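Local coordinates for protein transcriptional regulator, MerR family (Listeria monocytogenes str. 4b F2365, PDB 3GP4) that probably binds promoter DNA through a MerR-type helix-turn-helix domain and regulates transcription as a dimer paired through a long helix, at residues F51-Q54 / M55-G59; H77-E80 / A81-E84; K88-I91 / E92-R96. All coordinates share one frame; numbering follows the deposited sequence.

Overall arrangement
All three are local contacts along or at the ends of helices, and all three touch the second subunit. Contact 1, at the end of helix 43-57 in the MerR DNA-binding region, has its centre about 4 Å from the centre of the chain and is partly buried; a Met-aromatic pair marks it. Contacts 2 and 3 share helix 79-130. Contact 2, at the start of that helix, is also partly buried, but its main side-chain link is polar, arginine to threonine, and its water bridges backbone atoms. Contact 3 is a surface contact, rich in charged groups, where water bridges side chains. Contacts 1 and 3 meet directly where Arg96 NH2 approaches Ala58 O at 3.0 Å.

Contact 1 of 3, residues F51-Q54 / M55-G59; sequences FTRQ and MRRAG
Met55 lays its side chain over one face of the Phe51 ring, one turn further along helix 43-57. The CG does the touching: it sits 3.8 Å from the centroid of the Phe51 ring and 16° off the ring normal, offset toward the rim, a CH-pi contact. Bends at chi2 (-51°) and chi3 turn the rest of the Met55 chain back along the ring, placing CE 3.7 Å from Phe51 CE1. The sulfur SD lies obliquely, 4.8 Å from the same centroid, which makes the pair a Met-aromatic contact. Gln54 runs extended beside Met55 and points the same way, its OE1 3.9 Å from Met55 CE.

Further round the helix, Arg53 bends at chi2 so that its guanidinium has Arg57 CB over one face and Arg56 CB at its edge. Arg56 sends its own polar end away, to Leu60 O, while Thr52 OG1 bonds back to Trp48 O.

In the backbone, Arg56 N binds Thr52 O at 2.8 Å, and Ala58 N closes on Gln54 O at 3.0 Å. Gly59 then leaves the helix with positive phi, and its N bonds to Arg56 O at 3.0 Å, one of the two bonds of a Schellman motif. Met55 also packs on Leu65 of helix 62-74 and on Arg106 of the second subunit.

The chemistry is therefore divided: the buried side probably rests on dispersion, with a smaller sulfur-ring contribution, whereas aliphatic carbons pack on the Arg53 guanidinium, where the nearby like charge of Arg57 would probably disfavour closer approach.

Contact 2 of 3, residues H77-E80 / A81-E84; sequences HTLE and ARAE
Thr78 OG1 has several polar partners. Arg82 NE donates to it at 3.0 Å, with an N-H...O angle of 141° and the oxygen 18° out of the guanidinium plane. Gly75 O and Leu71 O, just beyond helix 62-74 and near its end, are also hydrogen-bonding partners of the hydroxyl; they must share or alternate its one proton, Gly75 O being the stronger. The first torsion of Thr78 sets OG1 between the backbone N and the carbonyl carbon, while Arg82 bends at chi3 (-86°) to bring NE round to the hydroxyl. Arg82 NH2 lies 3.1 Å from the same OG1.

Leu79 approaches the guanidinium differently. Its CD2 lies over one face, 3.6 Å from Arg82 NH2, and the two side chains cross obliquely. The hydroxyl at the edge and the methyl over the face thus meet the flat group from two directions.

This is the first turn of helix 79-130, entered through a short 3-10 segment. Arg82 N binds Thr78 O at 2.9 Å, and Glu84 N takes Glu80 O at 2.9 Å. A water links the lead-in to the helix, accepting from Ala81 N at 2.9 Å and donating to His77 O at 3.2 Å.

The far end of Arg82 crosses the dimer interface: NH2 makes a salt bridge with Glu124 OE1 of the second subunit, and NH1 a weak hydrogen bond to Tyr114 OH there. The arginine is buried, and the acidic partner would probably offset its charge. Held by Thr78 at NE and by the other chain at NH2, Arg82 ties the helix start to the dimer partner, while Thr78 OG1 joins it to the preceding helix.

Contact 3 of 3, residues K88-I91 / E92-R96; sequences KQRI and ELKNR
Glu92 lies alongside Lys88, one turn back on the long helix 79-130. In MerR-family regulators such a helix typically pairs with its mate in an antiparallel coiled coil that forms the dimer, and this one does meet the second subunit. Glu92 has the most surface buried in the contact, followed by Ile91 and then Arg90.

The CG of Glu92 stands anti to the carbonyl carbon (chi1 -64°), passes 3.4 Å from Lys88 O, and carries an extended chain that points the same way as that of Lys88. The planes of the Glu92 carboxylate and the Gln89 amide are 67° apart. They do not bond directly; a water joins them, donating to Glu92 OE1 at 2.7 Å and accepting from Gln89 NE2 at 3.0 Å.

Ile91 runs side by side with Asn95, and its CG2 branch lies 3.8 Å from Asn95 ND2. In the backbone, the bond from Asn95 N to Ile91 O measures 2.9 Å.

Arg90 lies along Lys94 in the same direction, its NH2 3.7 Å from Lys94 CB. The two charged ends part: Arg90 NE forms a salt bridge with Asp108 OD1 of the second subunit, and Lys94 NZ one with Asp98 OD2. These separate acids probably ease the repulsion between the neighbouring positive groups. Leu93, between them in sequence, packs on Leu104 of the second subunit.

On the Gln89 side, a second water donates to both Gln89 O and Gln89 OE1 and accepts from Arg96 NH2 at 2.7 Å, lying at the edge of that guanidinium and in its plane.

Contact 1 of 3, residues F51-Q54 / M55-G59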
ATOM      1  N   PHE A  51     -13.599 -11.714   1.542  1.00 26.77           N
ATOM      2  CA  PHE A  51     -12.208 -12.145   1.334  1.00 26.47           C
ATOM      3  C   PHE A  51     -11.565 -11.474   0.110  1.00 26.27           C
ATOM      4  O   PHE A  51     -10.398 -10.999   0.203  1.00 23.66           O
ATOM      5  CB  PHE A  51     -12.141 -13.671   1.251  1.00 28.36           C
ATOM      6  CG  PHE A  51     -10.752 -14.238   1.078  1.00 26.63           C
ATOM      7  CD1 PHE A  51      -9.856 -14.287   2.146  1.00 30.45           C
ATOM      8  CD2 PHE A  51     -10.373 -14.756  -0.141  1.00 32.70           C
ATOM      9  CE1 PHE A  51      -8.581 -14.845   1.968  1.00 32.30           C
ATOM     10  CE2 PHE A  51      -9.087 -15.322  -0.324  1.00 31.44           C
ATOM     11  CZ  PHE A  51      -8.214 -15.366   0.722  1.00 31.47           C
ATOM     12  N   THR A  52     -12.303 -11.418  -1.011  1.00 25.67           N
ATOM     13  CA  THR A  52     -11.788 -10.846  -2.265  1.00 26.86           C
ATOM     14  C   THR A  52     -11.462  -9.379  -2.089  1.00 26.83           C
ATOM     15  O   THR A  52     -10.321  -8.944  -2.382  1.00 27.37           O
ATOM     16  CB  THR A  52     -12.791 -11.008  -3.437  1.00 26.59           C
ATOM     17  OG1 THR A  52     -12.993 -12.396  -3.668  1.00 26.70           O
ATOM     18  CG2 THR A  52     -12.251 -10.371  -4.755  1.00 28.46           C
ATOM     19  N   ARG A  53     -12.439  -8.638  -1.566  1.00 26.07           N
ATOM     20  CA  ARG A  53     -12.272  -7.223  -1.272  1.00 26.71           C
ATOM     21  C   ARG A  53     -11.019  -6.984  -0.407  1.00 24.92           C
ATOM     22  O   ARG A  53     -10.174  -6.156  -0.764  1.00 24.55           O
ATOM     23  CB  ARG A  53     -13.518  -6.627  -0.607  1.00 26.93           C
ATOM     24  CG  ARG A  53     -13.447  -5.083  -0.447  1.00 31.92           C
ATOM     25  CD  ARG A  53     -13.280  -4.424  -1.836  1.00 40.59           C
ATOM     26  NE  ARG A  53     -12.690  -3.077  -1.794  1.00 45.54           N
ATOM     27  CZ  ARG A  53     -11.519  -2.756  -2.343  1.00 47.46           C
ATOM     28  NH1 ARG A  53     -10.800  -3.677  -2.988  1.00 47.57           N
ATOM     29  NH2 ARG A  53     -11.067  -1.508  -2.251  1.00 49.28           N
ATOM     30  N   GLN A  54     -10.878  -7.744   0.673  1.00 25.26           N
ATOM     31  CA  GLN A  54      -9.778  -7.519   1.641  1.00 25.20           C
ATOM     32  C   GLN A  54      -8.445  -7.826   1.007  1.00 24.64           C
ATOM     33  O   GLN A  54      -7.456  -7.048   1.148  1.00 23.59           O
ATOM     34  CB  GLN A  54      -9.998  -8.324   2.916  1.00 25.38           C
ATOM     35  CG  GLN A  54      -8.909  -8.117   4.008  1.00 27.96           C
ATOM     36  CD  GLN A  54      -9.012  -9.049   5.231  1.00 31.06           C
ATOM     37  OE1 GLN A  54      -9.599 -10.141   5.173  1.00 33.41           O
ATOM     38  NE2 GLN A  54      -8.412  -8.616   6.350  1.00 29.82           N
ATOM     39  N   MET A  55      -8.398  -8.950   0.283  1.00 23.08           N
ATOM     40  CA  MET A  55      -7.178  -9.340  -0.421  1.00 23.67           C
ATOM     41  C   MET A  55      -6.778  -8.391  -1.538  1.00 25.19           C
ATOM     42  O   MET A  55      -5.607  -8.058  -1.653  1.00 25.38           O
ATOM     43  CB  MET A  55      -7.235 -10.795  -0.926  1.00 23.30           C
ATOM     44  CG  MET A  55      -7.186 -11.833   0.228  1.00 21.25           C
ATOM     45  SD  MET A  55      -5.855 -11.677   1.473  1.00 19.99           S
ATOM     46  CE  MET A  55      -6.819 -11.706   2.947  1.00 28.03           C
ATOM     47  N   ARG A  56      -7.739  -7.941  -2.343  1.00 25.28           N
ATOM     48  CA  ARG A  56      -7.433  -6.989  -3.404  1.00 26.28           C
ATOM     49  C   ARG A  56      -6.900  -5.670  -2.844  1.00 27.15           C
ATOM     50  O   ARG A  56      -5.988  -5.079  -3.428  1.00 25.91           O
ATOM     51  CB  ARG A  56      -8.666  -6.732  -4.282  1.00 25.85           C
ATOM     52  CG  ARG A  56      -8.934  -7.886  -5.256  1.00 27.35           C
ATOM     53  CD  ARG A  56      -7.843  -8.041  -6.307  1.00 26.81           C
ATOM     54  NE  ARG A  56      -7.791  -6.862  -7.175  1.00 31.96           N
ATOM     55  CZ  ARG A  56      -6.692  -6.191  -7.506  1.00 33.37           C
ATOM     56  NH1 ARG A  56      -5.493  -6.558  -7.074  1.00 34.29           N
ATOM     57  NH2 ARG A  56      -6.803  -5.132  -8.293  1.00 36.41           N
ATOM     58  N   ARG A  57      -7.523  -5.209  -1.761  1.00 27.11           N
ATOM     59  CA  ARG A  57      -7.140  -3.975  -1.082  1.00 28.86           C
ATOM     60  C   ARG A  57      -5.712  -4.109  -0.566  1.00 27.47           C
ATOM     61  O   ARG A  57      -4.960  -3.153  -0.615  1.00 25.89           O
ATOM     62  CB  ARG A  57      -8.128  -3.698   0.045  1.00 29.81           C
ATOM     63  CG  ARG A  57      -7.920  -2.459   0.872  1.00 33.83           C
ATOM     64  CD  ARG A  57      -9.278  -2.113   1.502  1.00 41.11           C
ATOM     65  NE  ARG A  57      -9.210  -0.888   2.283  1.00 46.58           N
ATOM     66  CZ  ARG A  57      -9.587  -0.759   3.557  1.00 49.21           C
ATOM     67  NH1 ARG A  57     -10.115  -1.782   4.232  1.00 49.51           N
ATOM     68  NH2 ARG A  57      -9.444   0.420   4.155  1.00 49.71           N
ATOM     69  N   ALA A  58      -5.323  -5.310  -0.124  1.00 26.53           N
ATOM     70  CA  ALA A  58      -3.928  -5.589   0.277  1.00 26.89           C
ATOM     71  C   ALA A  58      -2.931  -5.846  -0.868  1.00 26.43           C
ATOM     72  O   ALA A  58      -1.759  -6.137  -0.602  1.00 26.78           O
ATOM     73  CB  ALA A  58      -3.877  -6.738   1.281  1.00 26.41           C
ATOM     74  N   GLY A  59      -3.421  -5.814  -2.113  1.00 26.22           N
ATOM     75  CA  GLY A  59      -2.599  -5.908  -3.334  1.00 24.75           C
ATOM     76  C   GLY A  59      -2.332  -7.309  -3.851  1.00 24.89           C
ATOM     77  O   GLY A  59      -1.445  -7.510  -4.675  1.00 24.71           O
TER

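Contact 2 of 3, residues H77-E80 / A81-E84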
ATOM      1  N   HIS A  77      -8.664 -32.477  -4.357  1.00 29.11           N
ATOM      2  CA  HIS A  77      -7.323 -32.854  -4.795  1.00 29.04           C
ATOM      3  C   HIS A  77      -6.370 -31.654  -4.965  1.00 27.91           C
ATOM      4  O   HIS A  77      -5.213 -31.843  -5.248  1.00 28.74           O
ATOM      5  CB  HIS A  77      -7.384 -33.632  -6.115  1.00 29.29           C
ATOM      6  CG  HIS A  77      -7.948 -32.851  -7.267  1.00 29.43           C
ATOM      7  ND1 HIS A  77      -7.163 -32.344  -8.278  1.00 33.21           N
ATOM      8  CD2 HIS A  77      -9.220 -32.489  -7.562  1.00 29.80           C
ATOM      9  CE1 HIS A  77      -7.928 -31.720  -9.159  1.00 31.27           C
ATOM     10  NE2 HIS A  77      -9.176 -31.781  -8.737  1.00 33.91           N
ATOM     11  N   THR A  78      -6.884 -30.444  -4.789  1.00 28.34           N
ATOM     12  CA  THR A  78      -6.079 -29.229  -5.047  1.00 27.67           C
ATOM     13  C   THR A  78      -5.700 -28.547  -3.732  1.00 27.68           C
ATOM     14  O   THR A  78      -5.101 -27.459  -3.742  1.00 27.13           O
ATOM     15  CB  THR A  78      -6.810 -28.205  -5.918  1.00 28.14           C
ATOM     16  OG1 THR A  78      -7.964 -27.701  -5.219  1.00 28.82           O
ATOM     17  CG2 THR A  78      -7.185 -28.774  -7.336  1.00 25.44           C
ATOM     18  N   LEU A  79      -6.038 -29.175  -2.608  1.00 26.76           N
ATOM     19  CA  LEU A  79      -5.795 -28.573  -1.295  1.00 27.70           C
ATOM     20  C   LEU A  79      -4.336 -28.141  -1.064  1.00 28.43           C
ATOM     21  O   LEU A  79      -4.081 -27.016  -0.633  1.00 28.46           O
ATOM     22  CB  LEU A  79      -6.253 -29.516  -0.195  1.00 26.64           C
ATOM     23  CG  LEU A  79      -7.745 -29.574   0.066  1.00 25.32           C
ATOM     24  CD1 LEU A  79      -8.084 -30.840   0.858  1.00 29.16           C
ATOM     25  CD2 LEU A  79      -8.297 -28.327   0.798  1.00 24.34           C
ATOM     26  N   GLU A  80      -3.372 -29.014  -1.365  1.00 29.67           N
ATOM     27  CA  GLU A  80      -1.964 -28.650  -1.178  1.00 30.37           C
ATOM     28  C   GLU A  80      -1.556 -27.469  -2.080  1.00 30.19           C
ATOM     29  O   GLU A  80      -0.883 -26.521  -1.613  1.00 30.16           O
ATOM     30  CB  GLU A  80      -1.026 -29.842  -1.427  1.00 31.16           C
ATOM     31  CG  GLU A  80       0.399 -29.521  -1.000  1.00 37.28           C
ATOM     32  CD  GLU A  80       1.342 -30.708  -1.115  1.00 43.23           C
ATOM     33  OE1 GLU A  80       2.261 -30.642  -1.958  1.00 46.22           O
ATOM     34  OE2 GLU A  80       1.153 -31.704  -0.371  1.00 47.19           O
ATOM     35  N   ALA A  81      -1.978 -27.506  -3.349  1.00 28.99           N
ATOM     36  CA  ALA A  81      -1.684 -26.417  -4.305  1.00 27.41           C
ATOM     37  C   ALA A  81      -2.277 -25.083  -3.842  1.00 27.08           C
ATOM     38  O   ALA A  81      -1.653 -24.010  -3.997  1.00 25.56           O
ATOM     39  CB  ALA A  81      -2.178 -26.753  -5.690  1.00 27.46           C
ATOM     40  N   ARG A  82      -3.478 -25.142  -3.287  1.00 24.92           N
ATOM     41  CA  ARG A  82      -4.049 -23.938  -2.702  1.00 26.23           C
ATOM     42  C   ARG A  82      -3.231 -23.371  -1.507  1.00 25.76           C
ATOM     43  O   ARG A  82      -3.109 -22.155  -1.394  1.00 26.89           O
ATOM     44  CB  ARG A  82      -5.502 -24.168  -2.324  1.00 25.02           C
ATOM     45  CG  ARG A  82      -6.457 -23.956  -3.443  1.00 25.35           C
ATOM     46  CD  ARG A  82      -7.897 -24.217  -2.959  1.00 26.06           C
ATOM     47  NE  ARG A  82      -8.242 -25.656  -3.054  1.00 27.23           N
ATOM     48  CZ  ARG A  82      -9.219 -26.244  -2.361  1.00 29.85           C
ATOM     49  NH1 ARG A  82      -9.967 -25.558  -1.499  1.00 29.14           N
ATOM     50  NH2 ARG A  82      -9.473 -27.529  -2.544  1.00 30.55           N
ATOM     51  N   ALA A  83      -2.704 -24.228  -0.623  1.00 25.28           N
ATOM     52  CA  ALA A  83      -1.901 -23.760   0.506  1.00 26.73           C
ATOM     53  C   ALA A  83      -0.601 -23.143  -0.011  1.00 26.38           C
ATOM     54  O   ALA A  83      -0.174 -22.097   0.504  1.00 25.90           O
ATOM     55  CB  ALA A  83      -1.592 -24.851   1.530  1.00 26.43           C
ATOM     56  N   GLU A  84       0.000 -23.770  -1.018  1.00 25.94           N
ATOM     57  CA  GLU A  84       1.237 -23.225  -1.620  1.00 28.06           C
ATOM     58  C   GLU A  84       1.012 -21.839  -2.244  1.00 27.62           C
ATOM     59  O   GLU A  84       1.905 -20.942  -2.173  1.00 27.07           O
ATOM     60  CB  GLU A  84       1.773 -24.155  -2.694  1.00 28.20           C
ATOM     61  CG  GLU A  84       2.373 -25.447  -2.145  1.00 33.75           C
ATOM     62  CD  GLU A  84       3.609 -25.199  -1.301  1.00 40.27           C
ATOM     63  OE1 GLU A  84       4.447 -24.344  -1.703  1.00 41.60           O
ATOM     64  OE2 GLU A  84       3.736 -25.857  -0.236  1.00 43.89           O
TER
HETATM   65  O   HOH W   1      -2.675 -30.007  -4.721  1.00 28.49           O

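Contact 3 of 3, residues K88-I91 / E92-R96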
ATOM      1  N   LYS A  88       2.835 -18.324  -1.024  1.00 25.53           N
ATOM      2  CA  LYS A  88       3.565 -17.435  -1.985  1.00 27.53           C
ATOM      3  C   LYS A  88       3.050 -15.997  -1.852  1.00 26.35           C
ATOM      4  O   LYS A  88       3.843 -15.017  -1.788  1.00 25.71           O
ATOM      5  CB  LYS A  88       3.300 -17.917  -3.416  1.00 29.06           C
ATOM      6  CG  LYS A  88       4.423 -17.730  -4.410  1.00 33.33           C
ATOM      7  CD  LYS A  88       5.199 -19.094  -4.500  1.00 37.94           C
ATOM      8  CE  LYS A  88       4.382 -20.173  -5.256  1.00 39.01           C
ATOM      9  NZ  LYS A  88       4.633 -21.615  -4.818  1.00 38.54           N
ATOM     10  N   GLN A  89       1.724 -15.862  -1.829  1.00 26.21           N
ATOM     11  CA  GLN A  89       1.089 -14.525  -1.662  1.00 25.45           C
ATOM     12  C   GLN A  89       1.432 -13.899  -0.316  1.00 26.18           C
ATOM     13  O   GLN A  89       1.637 -12.662  -0.218  1.00 24.02           O
ATOM     14  CB  GLN A  89      -0.437 -14.612  -1.835  1.00 25.38           C
ATOM     15  CG  GLN A  89      -0.851 -14.947  -3.245  1.00 25.59           C
ATOM     16  CD  GLN A  89      -0.334 -13.903  -4.242  1.00 27.14           C
ATOM     17  OE1 GLN A  89      -0.514 -12.695  -4.035  1.00 31.25           O
ATOM     18  NE2 GLN A  89       0.334 -14.359  -5.294  1.00 27.47           N
ATOM     19  N   ARG A  90       1.510 -14.752   0.711  1.00 25.03           N
ATOM     20  CA  ARG A  90       1.886 -14.333   2.070  1.00 26.51           C
ATOM     21  C   ARG A  90       3.271 -13.704   2.118  1.00 27.03           C
ATOM     22  O   ARG A  90       3.445 -12.582   2.674  1.00 26.22           O
ATOM     23  CB  ARG A  90       1.781 -15.534   3.037  1.00 27.13           C
ATOM     24  CG  ARG A  90       1.658 -15.186   4.535  1.00 30.04           C
ATOM     25  CD  ARG A  90       2.995 -14.746   5.218  1.00 32.21           C
ATOM     26  NE  ARG A  90       2.741 -14.520   6.644  1.00 32.49           N
ATOM     27  CZ  ARG A  90       3.540 -13.908   7.524  1.00 31.88           C
ATOM     28  NH1 ARG A  90       3.112 -13.728   8.784  1.00 30.83           N
ATOM     29  NH2 ARG A  90       4.722 -13.453   7.165  1.00 30.53           N
ATOM     30  N   ILE A  91       4.247 -14.408   1.536  1.00 26.93           N
ATOM     31  CA  ILE A  91       5.639 -13.887   1.441  1.00 29.02           C
ATOM     32  C   ILE A  91       5.653 -12.489   0.781  1.00 28.74           C
ATOM     33  O   ILE A  91       6.292 -11.545   1.300  1.00 28.99           O
ATOM     34  CB  ILE A  91       6.528 -14.874   0.662  1.00 28.81           C
ATOM     35  CG1 ILE A  91       6.837 -16.088   1.547  1.00 30.16           C
ATOM     36  CG2 ILE A  91       7.802 -14.194   0.096  1.00 32.74           C
ATOM     37  CD1 ILE A  91       7.497 -17.228   0.778  1.00 37.00           C
ATOM     38  N   GLU A  92       4.960 -12.375  -0.346  1.00 27.98           N
ATOM     39  CA  GLU A  92       4.966 -11.129  -1.121  1.00 28.66           C
ATOM     40  C   GLU A  92       4.271 -10.000  -0.378  1.00 26.96           C
ATOM     41  O   GLU A  92       4.713  -8.828  -0.461  1.00 27.13           O
ATOM     42  CB  GLU A  92       4.365 -11.341  -2.508  1.00 28.66           C
ATOM     43  CG  GLU A  92       5.228 -12.312  -3.345  1.00 33.12           C
ATOM     44  CD  GLU A  92       4.645 -12.681  -4.692  1.00 39.04           C
ATOM     45  OE1 GLU A  92       3.758 -11.968  -5.204  1.00 42.71           O
ATOM     46  OE2 GLU A  92       5.104 -13.695  -5.261  1.00 41.04           O
ATOM     47  N   LEU A  93       3.181 -10.322   0.316  1.00 23.93           N
ATOM     48  CA  LEU A  93       2.483  -9.326   1.130  1.00 24.33           C
ATOM     49  C   LEU A  93       3.379  -8.903   2.305  1.00 24.46           C
ATOM     50  O   LEU A  93       3.457  -7.702   2.625  1.00 24.71           O
ATOM     51  CB  LEU A  93       1.109  -9.839   1.649  1.00 21.12           C
ATOM     52  CG  LEU A  93       0.332  -8.919   2.637  1.00 24.01           C
ATOM     53  CD1 LEU A  93       0.095  -7.458   2.118  1.00 22.82           C
ATOM     54  CD2 LEU A  93      -1.011  -9.539   3.037  1.00 21.71           C
ATOM     55  N   LYS A  94       4.023  -9.876   2.958  1.00 25.16           N
ATOM     56  CA  LYS A  94       4.927  -9.560   4.094  1.00 26.85           C
ATOM     57  C   LYS A  94       6.044  -8.633   3.605  1.00 27.14           C
ATOM     58  O   LYS A  94       6.375  -7.658   4.289  1.00 28.16           O
ATOM     59  CB  LYS A  94       5.552 -10.818   4.714  1.00 27.81           C
ATOM     60  CG  LYS A  94       6.649 -10.555   5.805  1.00 28.35           C
ATOM     61  CD  LYS A  94       6.030  -9.720   6.943  1.00 29.10           C
ATOM     62  CE  LYS A  94       6.744  -9.917   8.317  1.00 34.16           C
ATOM     63  NZ  LYS A  94       8.072  -9.264   8.390  1.00 35.29           N
ATOM     64  N   ASN A  95       6.597  -8.923   2.434  1.00 27.23           N
ATOM     65  CA  ASN A  95       7.628  -8.053   1.864  1.00 28.45           C
ATOM     66  C   ASN A  95       7.116  -6.627   1.617  1.00 28.47           C
ATOM     67  O   ASN A  95       7.809  -5.679   2.022  1.00 28.40           O
ATOM     68  CB  ASN A  95       8.294  -8.677   0.651  1.00 28.79           C
ATOM     69  CG  ASN A  95       9.110  -9.911   1.024  1.00 32.69           C
ATOM     70  OD1 ASN A  95       9.401 -10.123   2.202  1.00 36.38           O
ATOM     71  ND2 ASN A  95       9.457 -10.738   0.033  1.00 34.40           N
ATOM     72  N   ARG A  96       5.911  -6.480   1.051  1.00 26.48           N
ATOM     73  CA  ARG A  96       5.271  -5.151   0.863  1.00 26.73           C
ATOM     74  C   ARG A  96       5.100  -4.369   2.162  1.00 27.54           C
ATOM     75  O   ARG A  96       5.431  -3.148   2.229  1.00 26.67           O
ATOM     76  CB  ARG A  96       3.931  -5.249   0.121  1.00 27.29           C
ATOM     77  CG  ARG A  96       4.050  -5.559  -1.376  1.00 28.24           C
ATOM     78  CD  ARG A  96       2.717  -5.330  -2.129  1.00 27.76           C
ATOM     79  NE  ARG A  96       1.591  -6.160  -1.651  1.00 30.06           N
ATOM     80  CZ  ARG A  96       1.395  -7.440  -1.992  1.00 28.22           C
ATOM     81  NH1 ARG A  96       2.258  -8.066  -2.770  1.00 29.41           N
ATOM     82  NH2 ARG A  96       0.338  -8.102  -1.533  1.00 27.05           N
TER
HETATM   83  O   HOH W   2       0.687 -10.738  -1.902  1.00 27.47           O
HETATM   84  O   HOH W   3       2.357 -13.146  -7.182  1.00 34.66           O